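Subtilisin-like serine protease (Fervidobacterium pennivorans, PDB 1R6V) degrades keratin into peptides as a serine endopeptidase of the subtilisin family, letting its bacterium grow on native feathers. Local coordinates at residues E31-V36 with G245-A250; Y96-I101 with G272-M277; A251-A256 with E279-A284. The protein carries 1 engineered substitution. All coordinates share one frame; numbering follows the deposited sequence.

Contact 1 (E31-V36 with G245-A250); sequences EGKILV and GDDYVA
Lys33 NZ is gripped by one carboxylate and two waters. Its salt bridge runs to Asp247 OD2 at 2.8 Å, and the oxygen receives it on the syn lone pair, the side facing OD1. One water accepts from Lys33 NZ at 2.6 Å and donates to Asp247 OD1, so the ammonium reaches the second oxygen indirectly. Another water joins the same nitrogen to Tyr248 OH, 2.9 Å from that hydroxyl.

The lysine side chain and Asp247 approach from opposite directions. The lysine chain is extended apart from a bend at chi3 (-76°), which turns NZ toward the carboxylate. Its NZ also lies at the edge of the Tyr248 ring, near the ring plane, with Lys33 NZ 3.4 Å from Tyr248 CE1. The ring therefore meets the ammonium through its rim and not as a cation-pi face. Asp247 has CG between its backbone N and carbonyl carbon (chi1 51°), which keeps OD1 close enough to take a weak bond from Tyr248 N.

Leu35 supplies the apolar half. Its side chain crosses that of Asp247 at about a right angle, with Leu35 CD2 3.6 Å from Asp247 CB. Leu35 CD1 lies 4.1 Å from Asp246 CB. Leu35 also touches Thr276 of the helix 275-286.

Lys33 and Leu35 point the same way from strand 33-38, toward the helix, while Ile34 points back. Gly245 is the N-cap residue of helix 246-258. The strand belongs to the antiparallel sheet of the propeptide, and the helix to the catalytic domain. This matches subtilisin-type zymogens, where the prodomain sheet packs on two helices of the protease. A buried aspartate in the first turn of a helix, paired with a prodomain lysine and bridged by water, implies an interface that is partly electrostatic and partly apolar.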
ATOM      1  N   GLU A  31     -12.273  12.485  -3.244  1.00 20.13           N
ATOM      2  CA  GLU A  31     -13.331  12.414  -4.238  1.00 20.98           C
ATOM      3  C   GLU A  31     -12.926  13.019  -5.585  1.00 21.31           C
ATOM      4  O   GLU A  31     -11.963  13.793  -5.672  1.00 22.56           O
ATOM      5  CB  GLU A  31     -14.571  13.138  -3.696  1.00 20.88           C
ATOM      6  CG  GLU A  31     -15.818  12.960  -4.541  1.00 25.87           C
ATOM      7  CD  GLU A  31     -16.245  11.507  -4.639  1.00 25.32           C
ATOM      8  OE1 GLU A  31     -16.923  11.000  -3.714  1.00 30.07           O
ATOM      9  OE2 GLU A  31     -15.891  10.874  -5.646  1.00 23.86           O
ATOM     10  N   GLY A  32     -13.653  12.624  -6.631  1.00 19.74           N
ATOM     11  CA  GLY A  32     -13.449  13.155  -7.968  1.00 20.10           C
ATOM     12  C   GLY A  32     -12.271  12.742  -8.821  1.00 17.41           C
ATOM     13  O   GLY A  32     -11.986  13.405  -9.815  1.00 17.99           O
ATOM     14  N   LYS A  33     -11.593  11.658  -8.459  1.00 17.53           N
ATOM     15  CA  LYS A  33     -10.444  11.209  -9.231  1.00 15.92           C
ATOM     16  C   LYS A  33     -10.258   9.706  -9.094  1.00 14.00           C
ATOM     17  O   LYS A  33     -10.534   9.142  -8.035  1.00 12.89           O
ATOM     18  CB  LYS A  33      -9.174  11.908  -8.729  1.00 19.68           C
ATOM     19  CG  LYS A  33      -7.888  11.369  -9.344  1.00 24.19           C
ATOM     20  CD  LYS A  33      -6.644  11.919  -8.648  1.00 25.16           C
ATOM     21  CE  LYS A  33      -6.353  13.350  -9.057  1.00 28.87           C
ATOM     22  NZ  LYS A  33      -5.013  13.761  -8.527  1.00 28.50           N
ATOM     23  N   ILE A  34      -9.812   9.068 -10.170  1.00 13.65           N
ATOM     24  CA  ILE A  34      -9.515   7.637 -10.132  1.00 12.96           C
ATOM     25  C   ILE A  34      -8.124   7.365 -10.683  1.00 13.19           C
ATOM     26  O   ILE A  34      -7.635   8.090 -11.552  1.00 13.30           O
ATOM     27  CB  ILE A  34     -10.528   6.774 -10.937  1.00 13.32           C
ATOM     28  CG1 ILE A  34     -10.652   7.269 -12.384  1.00 14.47           C
ATOM     29  CG2 ILE A  34     -11.869   6.772 -10.229  1.00 11.39           C
ATOM     30  CD1 ILE A  34     -11.572   6.336 -13.258  1.00 13.44           C
ATOM     31  N   LEU A  35      -7.470   6.342 -10.136  1.00 12.66           N
ATOM     32  CA  LEU A  35      -6.137   5.955 -10.591  1.00 13.07           C
ATOM     33  C   LEU A  35      -6.343   4.654 -11.328  1.00 13.57           C
ATOM     34  O   LEU A  35      -6.941   3.729 -10.788  1.00 14.57           O
ATOM     35  CB  LEU A  35      -5.181   5.728  -9.407  1.00 14.97           C
ATOM     36  CG  LEU A  35      -5.079   6.824  -8.336  1.00 18.88           C
ATOM     37  CD1 LEU A  35      -3.758   6.674  -7.612  1.00 16.03           C
ATOM     38  CD2 LEU A  35      -5.221   8.196  -8.916  1.00 18.71           C
ATOM     39  N   VAL A  36      -5.865   4.588 -12.567  1.00 12.36           N
ATOM     40  CA  VAL A  36      -6.041   3.394 -13.378  1.00 13.35           C
ATOM     41  C   VAL A  36      -4.723   2.706 -13.690  1.00 12.22           C
ATOM     42  O   VAL A  36      -3.848   3.290 -14.324  1.00 13.74           O
ATOM     43  CB  VAL A  36      -6.760   3.735 -14.719  1.00 14.53           C
ATOM     44  CG1 VAL A  36      -6.963   2.467 -15.554  1.00 14.88           C
ATOM     45  CG2 VAL A  36      -8.131   4.402 -14.418  1.00 15.50           C
ATOM     46  N   GLY A 245      -1.764  13.395  -2.962  1.00 13.92           N
ATOM     47  CA  GLY A 245      -2.480  12.281  -3.567  1.00 14.61           C
ATOM     48  C   GLY A 245      -1.565  11.095  -3.845  1.00 14.57           C
ATOM     49  O   GLY A 245      -0.370  11.272  -4.102  1.00 14.92           O
ATOM     50  N   ASP A 246      -2.125   9.892  -3.809  1.00 13.40           N
ATOM     51  CA  ASP A 246      -1.331   8.685  -4.042  1.00 12.40           C
ATOM     52  C   ASP A 246      -0.697   8.687  -5.434  1.00 12.32           C
ATOM     53  O   ASP A 246       0.412   8.161  -5.628  1.00 12.18           O
ATOM     54  CB  ASP A 246      -2.189   7.434  -3.876  1.00 12.41           C
ATOM     55  CG  ASP A 246      -2.585   7.163  -2.429  1.00 12.85           C
ATOM     56  OD1 ASP A 246      -1.959   7.708  -1.499  1.00 12.29           O
ATOM     57  OD2 ASP A 246      -3.529   6.371  -2.231  1.00 15.03           O
ATOM     58  N   ASP A 247      -1.398   9.272  -6.405  1.00 12.17           N
ATOM     59  CA  ASP A 247      -0.867   9.351  -7.754  1.00 12.66           C
ATOM     60  C   ASP A 247       0.348  10.280  -7.830  1.00 12.46           C
ATOM     61  O   ASP A 247       1.352   9.916  -8.437  1.00 12.44           O
ATOM     62  CB  ASP A 247      -1.971   9.774  -8.762  1.00 13.76           C
ATOM     63  CG  ASP A 247      -2.733  11.027  -8.338  1.00 17.47           C
ATOM     64  OD1 ASP A 247      -2.709  11.392  -7.144  1.00 16.84           O
ATOM     65  OD2 ASP A 247      -3.383  11.645  -9.216  1.00 16.20           O
ATOM     66  N   TYR A 248       0.293  11.456  -7.206  1.00 11.67           N
ATOM     67  CA  TYR A 248       1.446  12.341  -7.278  1.00 13.54           C
ATOM     68  C   TYR A 248       2.612  11.838  -6.416  1.00 13.91           C
ATOM     69  O   TYR A 248       3.770  12.079  -6.751  1.00 14.33           O
ATOM     70  CB  TYR A 248       1.060  13.786  -6.929  1.00 14.74           C
ATOM     71  CG  TYR A 248       0.220  14.436  -8.020  1.00 18.32           C
ATOM     72  CD1 TYR A 248      -1.166  14.508  -7.916  1.00 21.20           C
ATOM     73  CD2 TYR A 248       0.815  14.928  -9.177  1.00 20.58           C
ATOM     74  CE1 TYR A 248      -1.944  15.058  -8.951  1.00 23.57           C
ATOM     75  CE2 TYR A 248       0.050  15.478 -10.216  1.00 23.58           C
ATOM     76  CZ  TYR A 248      -1.321  15.538 -10.095  1.00 24.71           C
ATOM     77  OH  TYR A 248      -2.072  16.074 -11.115  1.00 25.99           O
ATOM     78  N   VAL A 249       2.316  11.135  -5.327  1.00 12.99           N
ATOM     79  CA  VAL A 249       3.390  10.562  -4.512  1.00 11.96           C
ATOM     80  C   VAL A 249       4.111   9.502  -5.372  1.00 12.60           C
ATOM     81  O   VAL A 249       5.343   9.451  -5.403  1.00 13.37           O
ATOM     82  CB  VAL A 249       2.853   9.899  -3.223  1.00 12.33           C
ATOM     83  CG1 VAL A 249       3.985   9.107  -2.538  1.00 12.92           C
ATOM     84  CG2 VAL A 249       2.335  10.993  -2.260  1.00 10.73           C
ATOM     85  N   ALA A 250       3.347   8.658  -6.066  1.00 11.70           N
ATOM     86  CA  ALA A 250       3.958   7.660  -6.939  1.00 13.54           C
ATOM     87  C   ALA A 250       4.865   8.362  -7.967  1.00 13.31           C
ATOM     88  O   ALA A 250       5.985   7.912  -8.240  1.00 12.38           O
ATOM     89  CB  ALA A 250       2.866   6.816  -7.651  1.00 13.41           C
TER
HETATM   90  O   HOH W   1      -4.277  13.914  -6.007  1.00 37.47           O
HETATM   91  O   HOH W   2      -4.795  16.434 -10.192  1.00 41.55           O

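Contact 2 (Y96-I101 with G272-M277); sequences YKRELI and GYSYTM
Gly272 lies against Tyr96 and Arg98 together. Its CA sits over one face of the Tyr96 ring, 4.0 Å from the centroid and 21° off the normal, a CH-pi contact. A water accepts from its N and lies within bonding distance of Lys97 O. The carbonyl O of Gly272 takes both terminal nitrogens of Arg98, NH1 at 2.9 Å and NH2 at 3.0 Å. The oxygen lies in the guanidinium plane. NH1 comes in the carbonyl plane on a lone pair, whereas NH2 stands above that plane. A bend at chi2 (-74°) brings the guanidinium to this carbonyl, and Tyr96 CB lies over one of its faces, toward the rim. Arg98 NE is salt-bridged to Asp246.

Tyr273 turns its side chain away, but Tyr273 O is 3.6 Å from Tyr96 CE1 and shares a water with Tyr96 OH. That hydroxyl also bonds Glu23 O. Ser274 brings CB to 3.5 Å from Arg98 NH2, while its OG N-caps helix 275-286 by accepting from Met277 N.

The propeptide segment thus binds main chain in the loop just before helix 275-286. One carbonyl shared by two N-H groups, with Asp246 at NE, implies a guanidinium whose orientation is fixed from both its end and NE.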
ATOM      1  N   TYR A  96      -6.186   7.402  -1.846  1.00 13.54           N
ATOM      2  CA  TYR A  96      -6.656   7.361  -0.474  1.00 14.46           C
ATOM      3  C   TYR A  96      -6.146   8.500   0.403  1.00 15.89           C
ATOM      4  O   TYR A  96      -5.163   9.160   0.081  1.00 16.00           O
ATOM      5  CB  TYR A  96      -6.292   6.019   0.148  1.00 14.37           C
ATOM      6  CG  TYR A  96      -7.033   4.866  -0.496  1.00 13.60           C
ATOM      7  CD1 TYR A  96      -6.450   4.130  -1.527  1.00 12.51           C
ATOM      8  CD2 TYR A  96      -8.324   4.526  -0.090  1.00 15.21           C
ATOM      9  CE1 TYR A  96      -7.136   3.075  -2.139  1.00 14.65           C
ATOM     10  CE2 TYR A  96      -9.020   3.463  -0.700  1.00 16.15           C
ATOM     11  CZ  TYR A  96      -8.413   2.751  -1.721  1.00 14.66           C
ATOM     12  OH  TYR A  96      -9.068   1.714  -2.344  1.00 16.11           O
ATOM     13  N   LYS A  97      -6.835   8.729   1.519  1.00 16.32           N
ATOM     14  CA  LYS A  97      -6.434   9.780   2.439  1.00 17.21           C
ATOM     15  C   LYS A  97      -5.156   9.368   3.172  1.00 15.55           C
ATOM     16  O   LYS A  97      -5.019   8.214   3.590  1.00 15.75           O
ATOM     17  CB  LYS A  97      -7.542  10.031   3.475  1.00 20.69           C
ATOM     18  CG  LYS A  97      -8.861  10.537   2.903  1.00 26.81           C
ATOM     19  CD  LYS A  97      -8.753  11.963   2.380  1.00 30.15           C
ATOM     20  CE  LYS A  97     -10.097  12.481   1.909  1.00 33.15           C
ATOM     21  NZ  LYS A  97     -11.131  12.357   2.972  1.00 36.64           N
ATOM     22  N   ARG A  98      -4.218  10.301   3.305  1.00 14.64           N
ATOM     23  CA  ARG A  98      -2.968  10.034   4.046  1.00 15.34           C
ATOM     24  C   ARG A  98      -2.664  11.238   4.913  1.00 16.42           C
ATOM     25  O   ARG A  98      -3.055  12.355   4.594  1.00 15.06           O
ATOM     26  CB  ARG A  98      -1.764   9.855   3.118  1.00 12.19           C
ATOM     27  CG  ARG A  98      -1.956   8.887   1.988  1.00 13.37           C
ATOM     28  CD  ARG A  98      -1.941   7.429   2.400  1.00 13.41           C
ATOM     29  NE  ARG A  98      -2.221   6.606   1.234  1.00 10.28           N
ATOM     30  CZ  ARG A  98      -2.578   5.328   1.272  1.00 13.46           C
ATOM     31  NH1 ARG A  98      -2.686   4.692   2.439  1.00 12.18           N
ATOM     32  NH2 ARG A  98      -2.885   4.695   0.139  1.00  9.95           N
ATOM     33  N   GLU A  99      -1.937  11.014   5.994  1.00 16.51           N
ATOM     34  CA  GLU A  99      -1.574  12.108   6.863  1.00 16.40           C
ATOM     35  C   GLU A  99      -0.121  11.957   7.233  1.00 15.12           C
ATOM     36  O   GLU A  99       0.411  10.852   7.279  1.00 12.32           O
ATOM     37  CB  GLU A  99      -2.420  12.090   8.139  1.00 19.47           C
ATOM     38  CG  GLU A  99      -3.908  12.128   7.862  1.00 26.93           C
ATOM     39  CD  GLU A  99      -4.754  12.146   9.121  1.00 32.04           C
ATOM     40  OE1 GLU A  99      -4.656  11.194   9.926  1.00 34.29           O
ATOM     41  OE2 GLU A  99      -5.529  13.116   9.295  1.00 36.71           O
ATOM     42  N   LEU A 100       0.511  13.087   7.499  1.00 13.90           N
ATOM     43  CA  LEU A 100       1.897  13.089   7.915  1.00 16.88           C
ATOM     44  C   LEU A 100       1.897  12.619   9.368  1.00 17.25           C
ATOM     45  O   LEU A 100       1.006  12.979  10.140  1.00 17.41           O
ATOM     46  CB  LEU A 100       2.436  14.517   7.833  1.00 18.08           C
ATOM     47  CG  LEU A 100       3.938  14.757   7.907  1.00 22.56           C
ATOM     48  CD1 LEU A 100       4.584  14.296   6.627  1.00 20.93           C
ATOM     49  CD2 LEU A 100       4.194  16.255   8.120  1.00 24.15           C
ATOM     50  N   ILE A 101       2.867  11.793   9.739  1.00 16.27           N
ATOM     51  CA  ILE A 101       2.980  11.341  11.123  1.00 20.17           C
ATOM     52  C   ILE A 101       3.756  12.484  11.782  1.00 22.83           C
ATOM     53  O   ILE A 101       4.969  12.416  11.961  1.00 25.01           O
ATOM     54  CB  ILE A 101       3.759  10.014  11.191  1.00 19.33           C
ATOM     55  CG1 ILE A 101       2.998   8.946  10.399  1.00 21.23           C
ATOM     56  CG2 ILE A 101       3.924   9.562  12.644  1.00 22.25           C
ATOM     57  CD1 ILE A 101       3.778   7.639  10.198  1.00 22.35           C
ATOM     58  N   GLY A 272      -5.855   3.143   3.611  1.00 15.76           N
ATOM     59  CA  GLY A 272      -6.008   2.551   2.292  1.00 15.67           C
ATOM     60  C   GLY A 272      -4.904   1.732   1.662  1.00 15.24           C
ATOM     61  O   GLY A 272      -3.780   2.205   1.552  1.00 13.85           O
ATOM     62  N   TYR A 273      -5.224   0.501   1.256  1.00 14.23           N
ATOM     63  CA  TYR A 273      -4.249  -0.355   0.572  1.00 15.76           C
ATOM     64  C   TYR A 273      -4.328   0.127  -0.862  1.00 15.47           C
ATOM     65  O   TYR A 273      -5.362  -0.023  -1.515  1.00 16.59           O
ATOM     66  CB  TYR A 273      -4.668  -1.825   0.593  1.00 15.91           C
ATOM     67  CG  TYR A 273      -3.638  -2.771   0.005  1.00 15.15           C
ATOM     68  CD1 TYR A 273      -2.759  -3.462   0.828  1.00 17.02           C
ATOM     69  CD2 TYR A 273      -3.567  -3.003  -1.375  1.00 15.12           C
ATOM     70  CE1 TYR A 273      -1.847  -4.368   0.307  1.00 16.68           C
ATOM     71  CE2 TYR A 273      -2.651  -3.910  -1.907  1.00 14.08           C
ATOM     72  CZ  TYR A 273      -1.797  -4.593  -1.050  1.00 15.90           C
ATOM     73  OH  TYR A 273      -0.917  -5.524  -1.547  1.00 18.13           O
ATOM     74  N   SER A 274      -3.240   0.691  -1.358  1.00 14.85           N
ATOM     75  CA  SER A 274      -3.223   1.218  -2.722  1.00 12.96           C
ATOM     76  C   SER A 274      -2.384   0.348  -3.629  1.00 12.23           C
ATOM     77  O   SER A 274      -1.221   0.072  -3.324  1.00 12.46           O
ATOM     78  CB  SER A 274      -2.654   2.645  -2.703  1.00 14.24           C
ATOM     79  OG  SER A 274      -2.291   3.110  -3.995  1.00 12.55           O
ATOM     80  N   TYR A 275      -2.961  -0.100  -4.739  1.00 11.85           N
ATOM     81  CA  TYR A 275      -2.178  -0.907  -5.667  1.00 12.28           C
ATOM     82  C   TYR A 275      -1.148  -0.040  -6.354  1.00 11.47           C
ATOM     83  O   TYR A 275      -0.057  -0.501  -6.725  1.00 12.02           O
ATOM     84  CB  TYR A 275      -3.070  -1.572  -6.700  1.00 11.25           C
ATOM     85  CG  TYR A 275      -3.779  -2.776  -6.132  1.00 16.39           C
ATOM     86  CD1 TYR A 275      -4.979  -2.640  -5.444  1.00 19.14           C
ATOM     87  CD2 TYR A 275      -3.231  -4.055  -6.267  1.00 17.69           C
ATOM     88  CE1 TYR A 275      -5.626  -3.751  -4.909  1.00 19.70           C
ATOM     89  CE2 TYR A 275      -3.872  -5.173  -5.732  1.00 20.59           C
ATOM     90  CZ  TYR A 275      -5.071  -5.003  -5.061  1.00 19.68           C
ATOM     91  OH  TYR A 275      -5.740  -6.102  -4.577  1.00 23.17           O
ATOM     92  N   THR A 276      -1.502   1.224  -6.552  1.00 11.70           N
ATOM     93  CA  THR A 276      -0.588   2.165  -7.173  1.00  9.36           C
ATOM     94  C   THR A 276       0.623   2.414  -6.286  1.00 11.26           C
ATOM     95  O   THR A 276       1.765   2.389  -6.757  1.00 10.36           O
ATOM     96  CB  THR A 276      -1.290   3.507  -7.448  1.00 10.74           C
ATOM     97  OG1 THR A 276      -2.320   3.286  -8.409  1.00 10.68           O
ATOM     98  CG2 THR A 276      -0.301   4.552  -8.019  1.00 13.06           C
ATOM     99  N   MET A 277       0.384   2.651  -4.999  1.00 10.94           N
ATOM    100  CA  MET A 277       1.506   2.899  -4.099  1.00 10.59           C
ATOM    101  C   MET A 277       2.386   1.652  -3.945  1.00 12.37           C
ATOM    102  O   MET A 277       3.609   1.763  -3.795  1.00 11.37           O
ATOM    103  CB  MET A 277       1.013   3.362  -2.724  1.00  9.52           C
ATOM    104  CG  MET A 277       2.131   4.009  -1.879  1.00  9.84           C
ATOM    105  SD  MET A 277       2.876   5.547  -2.601  1.00  5.64           S
ATOM    106  CE  MET A 277       1.246   6.625  -2.694  1.00 11.09           C
TER
HETATM  107  O   HOH W   3      -7.064  -0.332  -3.760  1.00 16.56           O
HETATM  108  O   HOH W   4      -6.677   5.928   3.645  1.00 17.83           O

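Contact 3 (A251-A256 with E279-A284); sequences AGIIWA and EAFDYA
Segments 251-256 and 279-284, parts of helices 246-258 and 275-286, run almost parallel, at 7° between their directions, with their axes 9.3 Å apart. The backbones come nearest at Ile253 and Ala280, whose CA atoms are 6.5 Å apart. No hydrogen bond crosses between the segments.

Ile253 points toward the second helix and divides its two branches. CG2 faces Ala280 O and the methyl of Ala284, with Ile253 CG2 to Ala284 CB at 4.1 Å. CD1 leads off to Phe281, with Ile253 CD1 3.6 Å from Phe281 CE1. It meets that ring obliquely. Phe281 starts away from the first helix, but its ring swings back to reach this methyl.

These are neighbouring helices of the parallel alpha/beta core of the subtilase domain. Strand 263-269 lies between them in the chain, with strand 290-294 after the second, and both helices pack on that sheet. Ile253 and Ala284 also touch Met264 of strand 263-269. Ile253 and Phe281 both touch Met291 of strand 290-294, so these residues fill the wedge between the helices and the sheet.

Ile254 works at the side of the interface with Tyr283. Its CG1 stands over one face of the tyrosine ring, 4.2 Å from the centroid and 24° off the normal, a CH-pi contact displaced toward the rim. The two side chains cross at about a right angle. In Ile254, chi2 of 53° folds CD1 over toward Ala280 CB, 3.8 Å away. Tyr283 has CG anti to its own N, which sends the ring out beside the first helix, where Ile254 meets its face. Its hydroxyl bonds Asp258, at the end of helix 246-258. Gln61 of the propeptide touches both Ile254 and Tyr283.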
ATOM      1  N   ALA A 251       4.385   9.463  -8.541  1.00 12.92           N
ATOM      2  CA  ALA A 251       5.197  10.215  -9.505  1.00 12.45           C
ATOM      3  C   ALA A 251       6.488  10.691  -8.847  1.00 12.68           C
ATOM      4  O   ALA A 251       7.548  10.637  -9.457  1.00 12.84           O
ATOM      5  CB  ALA A 251       4.425  11.424 -10.026  1.00 12.23           C
ATOM      6  N   GLY A 252       6.390  11.185  -7.611  1.00 12.86           N
ATOM      7  CA  GLY A 252       7.581  11.650  -6.906  1.00 12.38           C
ATOM      8  C   GLY A 252       8.559  10.528  -6.579  1.00 12.70           C
ATOM      9  O   GLY A 252       9.780  10.715  -6.646  1.00 12.65           O
ATOM     10  N   ILE A 253       8.030   9.360  -6.222  1.00 11.31           N
ATOM     11  CA  ILE A 253       8.874   8.204  -5.895  1.00 11.81           C
ATOM     12  C   ILE A 253       9.560   7.710  -7.155  1.00 13.43           C
ATOM     13  O   ILE A 253      10.748   7.379  -7.145  1.00 12.57           O
ATOM     14  CB  ILE A 253       8.039   7.064  -5.274  1.00 10.70           C
ATOM     15  CG1 ILE A 253       7.696   7.431  -3.823  1.00 11.30           C
ATOM     16  CG2 ILE A 253       8.801   5.722  -5.325  1.00 13.09           C
ATOM     17  CD1 ILE A 253       6.661   6.495  -3.189  1.00 11.44           C
ATOM     18  N   ILE A 254       8.811   7.685  -8.248  1.00 12.10           N
ATOM     19  CA  ILE A 254       9.395   7.258  -9.523  1.00 12.47           C
ATOM     20  C   ILE A 254      10.487   8.254  -9.957  1.00 13.33           C
ATOM     21  O   ILE A 254      11.571   7.868 -10.408  1.00 13.57           O
ATOM     22  CB  ILE A 254       8.314   7.157 -10.631  1.00 13.84           C
ATOM     23  CG1 ILE A 254       7.594   5.797 -10.585  1.00 15.68           C
ATOM     24  CG2 ILE A 254       8.996   7.226 -12.012  1.00 14.36           C
ATOM     25  CD1 ILE A 254       7.008   5.375  -9.249  1.00 21.80           C
ATOM     26  N   TRP A 255      10.197   9.545  -9.830  1.00 13.17           N
ATOM     27  CA  TRP A 255      11.156  10.578 -10.194  1.00 14.10           C
ATOM     28  C   TRP A 255      12.438  10.411  -9.370  1.00 14.81           C
ATOM     29  O   TRP A 255      13.549  10.430  -9.905  1.00 14.02           O
ATOM     30  CB  TRP A 255      10.561  11.959  -9.908  1.00 14.53           C
ATOM     31  CG  TRP A 255      11.309  13.108 -10.500  1.00 16.86           C
ATOM     32  CD1 TRP A 255      11.077  13.712 -11.713  1.00 18.04           C
ATOM     33  CD2 TRP A 255      12.393  13.829  -9.894  1.00 16.24           C
ATOM     34  NE1 TRP A 255      11.951  14.766 -11.890  1.00 17.44           N
ATOM     35  CE2 TRP A 255      12.768  14.858 -10.791  1.00 18.48           C
ATOM     36  CE3 TRP A 255      13.089  13.702  -8.679  1.00 15.40           C
ATOM     37  CZ2 TRP A 255      13.809  15.758 -10.506  1.00 16.89           C
ATOM     38  CZ3 TRP A 255      14.128  14.602  -8.397  1.00 16.27           C
ATOM     39  CH2 TRP A 255      14.473  15.611  -9.307  1.00 19.18           C
ATOM     40  N   ALA A 256      12.283  10.240  -8.060  1.00 12.05           N
ATOM     41  CA  ALA A 256      13.446  10.094  -7.182  1.00 12.65           C
ATOM     42  C   ALA A 256      14.287   8.875  -7.547  1.00 12.79           C
ATOM     43  O   ALA A 256      15.524   8.922  -7.527  1.00 13.04           O
ATOM     44  CB  ALA A 256      12.992   9.990  -5.725  1.00 11.93           C
ATOM     45  N   GLU A 279       2.879  -0.550  -6.233  1.00 11.75           N
ATOM     46  CA  GLU A 279       3.687  -0.574  -7.454  1.00 13.76           C
ATOM     47  C   GLU A 279       4.856   0.399  -7.397  1.00 11.92           C
ATOM     48  O   GLU A 279       5.958   0.099  -7.853  1.00 11.46           O
ATOM     49  CB  GLU A 279       2.835  -0.235  -8.681  1.00 15.38           C
ATOM     50  CG  GLU A 279       1.965  -1.340  -9.187  1.00 26.13           C
ATOM     51  CD  GLU A 279       2.761  -2.556  -9.648  1.00 24.16           C
ATOM     52  OE1 GLU A 279       3.522  -2.476 -10.632  1.00 30.64           O
ATOM     53  OE2 GLU A 279       2.613  -3.599  -9.016  1.00 26.15           O
ATOM     54  N   ALA A 280       4.621   1.583  -6.841  1.00 11.14           N
ATOM     55  CA  ALA A 280       5.677   2.576  -6.746  1.00 11.25           C
ATOM     56  C   ALA A 280       6.777   2.130  -5.771  1.00 10.74           C
ATOM     57  O   ALA A 280       7.969   2.296  -6.043  1.00 11.08           O
ATOM     58  CB  ALA A 280       5.089   3.898  -6.304  1.00 14.87           C
ATOM     59  N   PHE A 281       6.370   1.605  -4.624  1.00 12.49           N
ATOM     60  CA  PHE A 281       7.347   1.131  -3.660  1.00 12.44           C
ATOM     61  C   PHE A 281       8.137  -0.035  -4.217  1.00 14.08           C
ATOM     62  O   PHE A 281       9.355  -0.106  -4.022  1.00 13.68           O
ATOM     63  CB  PHE A 281       6.670   0.729  -2.350  1.00 11.30           C
ATOM     64  CG  PHE A 281       6.682   1.817  -1.331  1.00 12.03           C
ATOM     65  CD1 PHE A 281       5.968   2.997  -1.537  1.00 11.93           C
ATOM     66  CD2 PHE A 281       7.463   1.694  -0.189  1.00 10.55           C
ATOM     67  CE1 PHE A 281       6.040   4.063  -0.610  1.00 11.81           C
ATOM     68  CE2 PHE A 281       7.546   2.749   0.749  1.00 12.82           C
ATOM     69  CZ  PHE A 281       6.836   3.929   0.535  1.00 12.43           C
ATOM     70  N   ASP A 282       7.457  -0.931  -4.924  1.00 14.12           N
ATOM     71  CA  ASP A 282       8.125  -2.096  -5.503  1.00 13.90           C
ATOM     72  C   ASP A 282       9.055  -1.673  -6.645  1.00 14.63           C
ATOM     73  O   ASP A 282      10.097  -2.288  -6.867  1.00 13.83           O
ATOM     74  CB  ASP A 282       7.082  -3.122  -5.975  1.00 14.16           C
ATOM     75  CG  ASP A 282       6.336  -3.783  -4.811  1.00 16.96           C
ATOM     76  OD1 ASP A 282       6.733  -3.549  -3.639  1.00 16.05           O
ATOM     77  OD2 ASP A 282       5.362  -4.532  -5.070  1.00 16.85           O
ATOM     78  N   TYR A 283       8.669  -0.623  -7.374  1.00 12.99           N
ATOM     79  CA  TYR A 283       9.492  -0.083  -8.460  1.00 12.80           C
ATOM     80  C   TYR A 283      10.808   0.423  -7.868  1.00 12.97           C
ATOM     81  O   TYR A 283      11.900   0.145  -8.363  1.00 12.61           O
ATOM     82  CB  TYR A 283       8.784   1.103  -9.111  1.00 11.15           C
ATOM     83  CG  TYR A 283       9.547   1.800 -10.222  1.00 13.20           C
ATOM     84  CD1 TYR A 283       9.450   1.354 -11.540  1.00 14.46           C
ATOM     85  CD2 TYR A 283      10.300   2.952  -9.968  1.00 13.91           C
ATOM     86  CE1 TYR A 283      10.075   2.049 -12.579  1.00 14.94           C
ATOM     87  CE2 TYR A 283      10.927   3.650 -10.994  1.00 14.88           C
ATOM     88  CZ  TYR A 283      10.809   3.193 -12.298  1.00 16.45           C
ATOM     89  OH  TYR A 283      11.416   3.869 -13.327  1.00 15.00           O
ATOM     90  N   ALA A 284      10.697   1.201  -6.798  1.00 11.26           N
ATOM     91  CA  ALA A 284      11.893   1.722  -6.186  1.00 12.64           C
ATOM     92  C   ALA A 284      12.793   0.580  -5.676  1.00 12.49           C
ATOM     93  O   ALA A 284      14.002   0.583  -5.914  1.00 15.17           O
ATOM     94  CB  ALA A 284      11.505   2.674  -5.025  1.00 11.32           C
TER

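In the fold
All three contacts are largely buried. Contact 1 uses helix 246-258, contact 2 helix 275-286, and contact 3 both. Contact 3 joins these catalytic-domain helices to each other by apolar packing alone. Contacts 1 and 2 attach the propeptide at their N-terminal ends, and there the chemistry turns polar: a water-bridged salt bridge in contact 1, an arginine on a main-chain carbonyl in contact 2. Asp246 ties those two together, taking Tyr96 N and Arg98 NE. Met277 packs between them, with CE on Val249, and Met277 SD is 3.9 Å from Ile253 CD1. Ala250 and Ala280 touch where contact 1 passes into contact 3.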